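Local coordinates for CurF (Lyngbya majuscula, PDB 2Q35), which is a crotonase-family decarboxylase domain (ECH2) that acts in polyketide chain beta-branching, probably on a carrier-protein-bound intermediate, at residues A[151-156]-A[167-172]. The protein carries 1 engineered substitution. Residues are numbered along the deposited sequence; the frame is centred on the assembly and turned at random.
Sequences AQEMIY and AERGIP
E153 and R169 meet through a two-pronged salt bridge, carboxylate against the edge of the guanidinium group. R169 NH1 donates to E153 OE2 at 3.1 Å, with an N-H...O angle of 161°. OE2 takes this bond on its syn side, with NH1 well out of the carboxylate plane. R169 NH2 donates to E153 OE1. The modelled NH2 to OE1 distance of 2.4 Å is shorter than such a bond should be and is doubtful in detail. The carboxylate and guanidinium planes are twisted 46° apart, although OE2 lies close to the guanidinium plane. E153 reaches across with an extended chain, CG anti to the backbone N (chi1 -170°). R169 bends at chi2 and crosses it at about a right angle. In this crotonase-family chain the bridge ties helix 148-157 to the end of helix 163-168, across the connection that contains strand 161-162. A Schellman motif follows helix 163-168, with G170 in positive phi and G170 N bonded to A167 O at 2.9 Å. Y161 OH is a second hydrogen-bond partner of E153 OE2; E153 is a buried residue. The R169 side chain packs on L150 and Y161, and on Y184 of the second subunit.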
ATOM      1  N   ALA A 151       7.646   7.309  -1.342  1.00 19.29           N
ATOM      2  CA  ALA A 151       8.873   6.769  -1.908  1.00 19.16           C
ATOM      3  C   ALA A 151       9.254   7.581  -3.153  1.00 18.08           C
ATOM      4  O   ALA A 151      10.392   8.024  -3.274  1.00 18.73           O
ATOM      5  CB  ALA A 151       8.707   5.283  -2.239  1.00 20.30           C
ATOM      6  N   GLN A 152       8.290   7.785  -4.047  1.00 17.57           N
ATOM      7  CA  GLN A 152       8.499   8.554  -5.292  1.00 18.19           C
ATOM      8  C   GLN A 152       9.067   9.949  -5.003  1.00 16.66           C
ATOM      9  O   GLN A 152      10.082  10.381  -5.565  1.00 15.88           O
ATOM     10  CB  GLN A 152       7.144   8.713  -5.990  1.00 21.14           C
ATOM     11  CG  GLN A 152       7.193   9.105  -7.419  1.00 26.67           C
ATOM     12  CD  GLN A 152       7.181   7.914  -8.348  1.00 28.89           C
ATOM     13  OE1 GLN A 152       7.562   6.805  -7.972  1.00 33.00           O
ATOM     14  NE2 GLN A 152       6.744   8.138  -9.563  1.00 28.08           N
ATOM     15  N   GLU A 153       8.424  10.665  -4.102  1.00 15.05           N
ATOM     16  CA  GLU A 153       8.844  12.047  -3.900  1.00 13.74           C
ATOM     17  C   GLU A 153      10.210  12.137  -3.221  1.00 12.50           C
ATOM     18  O   GLU A 153      11.045  12.961  -3.614  1.00 13.67           O
ATOM     19  CB  GLU A 153       7.808  12.832  -3.111  1.00 14.94           C
ATOM     20  CG  GLU A 153       8.120  14.325  -3.098  1.00 16.28           C
ATOM     21  CD  GLU A 153       7.242  15.106  -2.136  1.00 21.33           C
ATOM     22  OE1 GLU A 153       6.019  15.149  -2.357  1.00 24.32           O
ATOM     23  OE2 GLU A 153       7.772  15.689  -1.165  1.00 21.14           O
ATOM     24  N   MET A 154      10.429  11.311  -2.204  1.00 11.86           N
ATOM     25  CA  MET A 154      11.709  11.332  -1.504  1.00 13.15           C
ATOM     26  C   MET A 154      12.863  10.951  -2.441  1.00 12.59           C
ATOM     27  O   MET A 154      13.911  11.569  -2.414  1.00 14.12           O
ATOM     28  CB  MET A 154      11.704  10.400  -0.287  1.00 11.88           C
ATOM     29  CG  MET A 154      10.747  10.843   0.807  1.00 12.80           C
ATOM     30  SD  MET A 154      10.849   9.784   2.246  1.00 15.91           S
ATOM     31  CE  MET A 154      12.431  10.259   2.895  1.00 18.68           C
ATOM     32  N   ILE A 155      12.634   9.963  -3.298  1.00 13.46           N
ATOM     33  CA  ILE A 155      13.707   9.498  -4.202  1.00 14.25           C
ATOM     34  C   ILE A 155      13.983  10.545  -5.293  1.00 13.47           C
ATOM     35  O   ILE A 155      15.131  10.918  -5.540  1.00 13.46           O
ATOM     36  CB  ILE A 155      13.359   8.120  -4.816  1.00 14.82           C
ATOM     37  CG1 ILE A 155      13.282   7.068  -3.707  1.00 16.65           C
ATOM     38  CG2 ILE A 155      14.410   7.683  -5.838  1.00 17.58           C
ATOM     39  CD1 ILE A 155      12.779   5.698  -4.175  1.00 16.11           C
ATOM     40  N   TYR A 156      12.936  11.060  -5.939  1.00 12.54           N
ATOM     41  CA  TYR A 156      13.165  12.070  -6.979  1.00 13.32           C
ATOM     42  C   TYR A 156      13.792  13.364  -6.498  1.00 14.00           C
ATOM     43  O   TYR A 156      14.634  13.932  -7.209  1.00 16.03           O
ATOM     44  CB  TYR A 156      11.873  12.426  -7.705  1.00 12.28           C
ATOM     45  CG  TYR A 156      11.506  11.575  -8.898  1.00 14.07           C
ATOM     46  CD1 TYR A 156      12.018  11.869 -10.168  1.00 13.29           C
ATOM     47  CD2 TYR A 156      10.599  10.527  -8.775  1.00 12.96           C
ATOM     48  CE1 TYR A 156      11.648  11.105 -11.311  1.00 11.59           C
ATOM     49  CE2 TYR A 156      10.212   9.771  -9.896  1.00 11.56           C
ATOM     50  CZ  TYR A 156      10.741  10.071 -11.157  1.00 13.31           C
ATOM     51  OH  TYR A 156      10.382   9.359 -12.275  1.00 15.13           O
ATOM     52  N   ALA A 167       5.078  12.190   9.104  1.00 17.93           N
ATOM     53  CA  ALA A 167       3.869  11.811   9.837  1.00 18.32           C
ATOM     54  C   ALA A 167       2.644  12.518   9.268  1.00 19.43           C
ATOM     55  O   ALA A 167       1.587  11.900   9.085  1.00 20.20           O
ATOM     56  CB  ALA A 167       4.019  12.168  11.324  1.00 18.78           C
ATOM     57  N   GLU A 168       2.788  13.815   8.998  1.00 19.90           N
ATOM     58  CA  GLU A 168       1.691  14.597   8.441  1.00 22.69           C
ATOM     59  C   GLU A 168       1.296  14.089   7.067  1.00 23.25           C
ATOM     60  O   GLU A 168       0.140  14.191   6.671  1.00 24.20           O
ATOM     61  CB  GLU A 168       2.041  16.081   8.434  1.00 23.52           C
ATOM     62  CG  GLU A 168       2.330  16.618   9.834  1.00 29.01           C
ATOM     63  CD  GLU A 168       2.333  18.130   9.908  1.00 39.15           C
ATOM     64  OE1 GLU A 168       2.204  18.786   8.848  1.00 46.19           O
ATOM     65  OE2 GLU A 168       2.467  18.663  11.033  1.00 44.84           O
ATOM     66  N   ARG A 169       2.266  13.478   6.393  1.00 23.55           N
ATOM     67  CA  ARG A 169       2.137  12.899   5.071  1.00 25.38           C
ATOM     68  C   ARG A 169       1.555  11.482   5.115  1.00 25.79           C
ATOM     69  O   ARG A 169       1.268  10.888   4.078  1.00 27.11           O
ATOM     70  CB  ARG A 169       3.539  12.827   4.485  1.00 26.32           C
ATOM     71  CG  ARG A 169       3.632  13.005   3.037  1.00 31.41           C
ATOM     72  CD  ARG A 169       3.467  14.464   2.645  1.00 33.38           C
ATOM     73  NE  ARG A 169       3.394  14.486   1.199  1.00 32.21           N
ATOM     74  CZ  ARG A 169       4.359  14.902   0.390  1.00 29.34           C
ATOM     75  NH1 ARG A 169       5.488  15.421   0.869  1.00 22.10           N
ATOM     76  NH2 ARG A 169       4.160  14.832  -0.916  1.00 36.97           N
ATOM     77  N   GLY A 170       1.379  10.940   6.312  1.00 24.92           N
ATOM     78  CA  GLY A 170       0.754   9.629   6.470  1.00 24.48           C
ATOM     79  C   GLY A 170       1.713   8.459   6.363  1.00 24.15           C
ATOM     80  O   GLY A 170       1.310   7.351   6.027  1.00 24.30           O
ATOM     81  N   ILE A 171       2.984   8.689   6.668  1.00 23.06           N
ATOM     82  CA  ILE A 171       3.961   7.586   6.674  1.00 22.85           C
ATOM     83  C   ILE A 171       3.425   6.433   7.556  1.00 21.66           C
ATOM     84  O   ILE A 171       2.852   6.667   8.620  1.00 20.52           O
ATOM     85  CB  ILE A 171       5.354   8.098   7.116  1.00 23.39           C
ATOM     86  CG1 ILE A 171       6.455   7.078   6.795  1.00 24.16           C
ATOM     87  CG2 ILE A 171       5.363   8.491   8.592  1.00 22.72           C
ATOM     88  CD1 ILE A 171       7.864   7.594   7.122  1.00 23.44           C
ATOM     89  N   PRO A 172       3.545   5.185   7.092  1.00 22.57           N
ATOM     90  CA  PRO A 172       3.015   4.081   7.892  1.00 22.26           C
ATOM     91  C   PRO A 172       3.981   3.544   8.943  1.00 23.55           C
ATOM     92  O   PRO A 172       4.154   2.326   9.037  1.00 26.82           O
ATOM     93  CB  PRO A 172       2.727   3.004   6.848  1.00 24.39           C
ATOM     94  CG  PRO A 172       3.648   3.303   5.702  1.00 22.98           C
ATOM     95  CD  PRO A 172       4.101   4.736   5.799  1.00 23.65           C
TER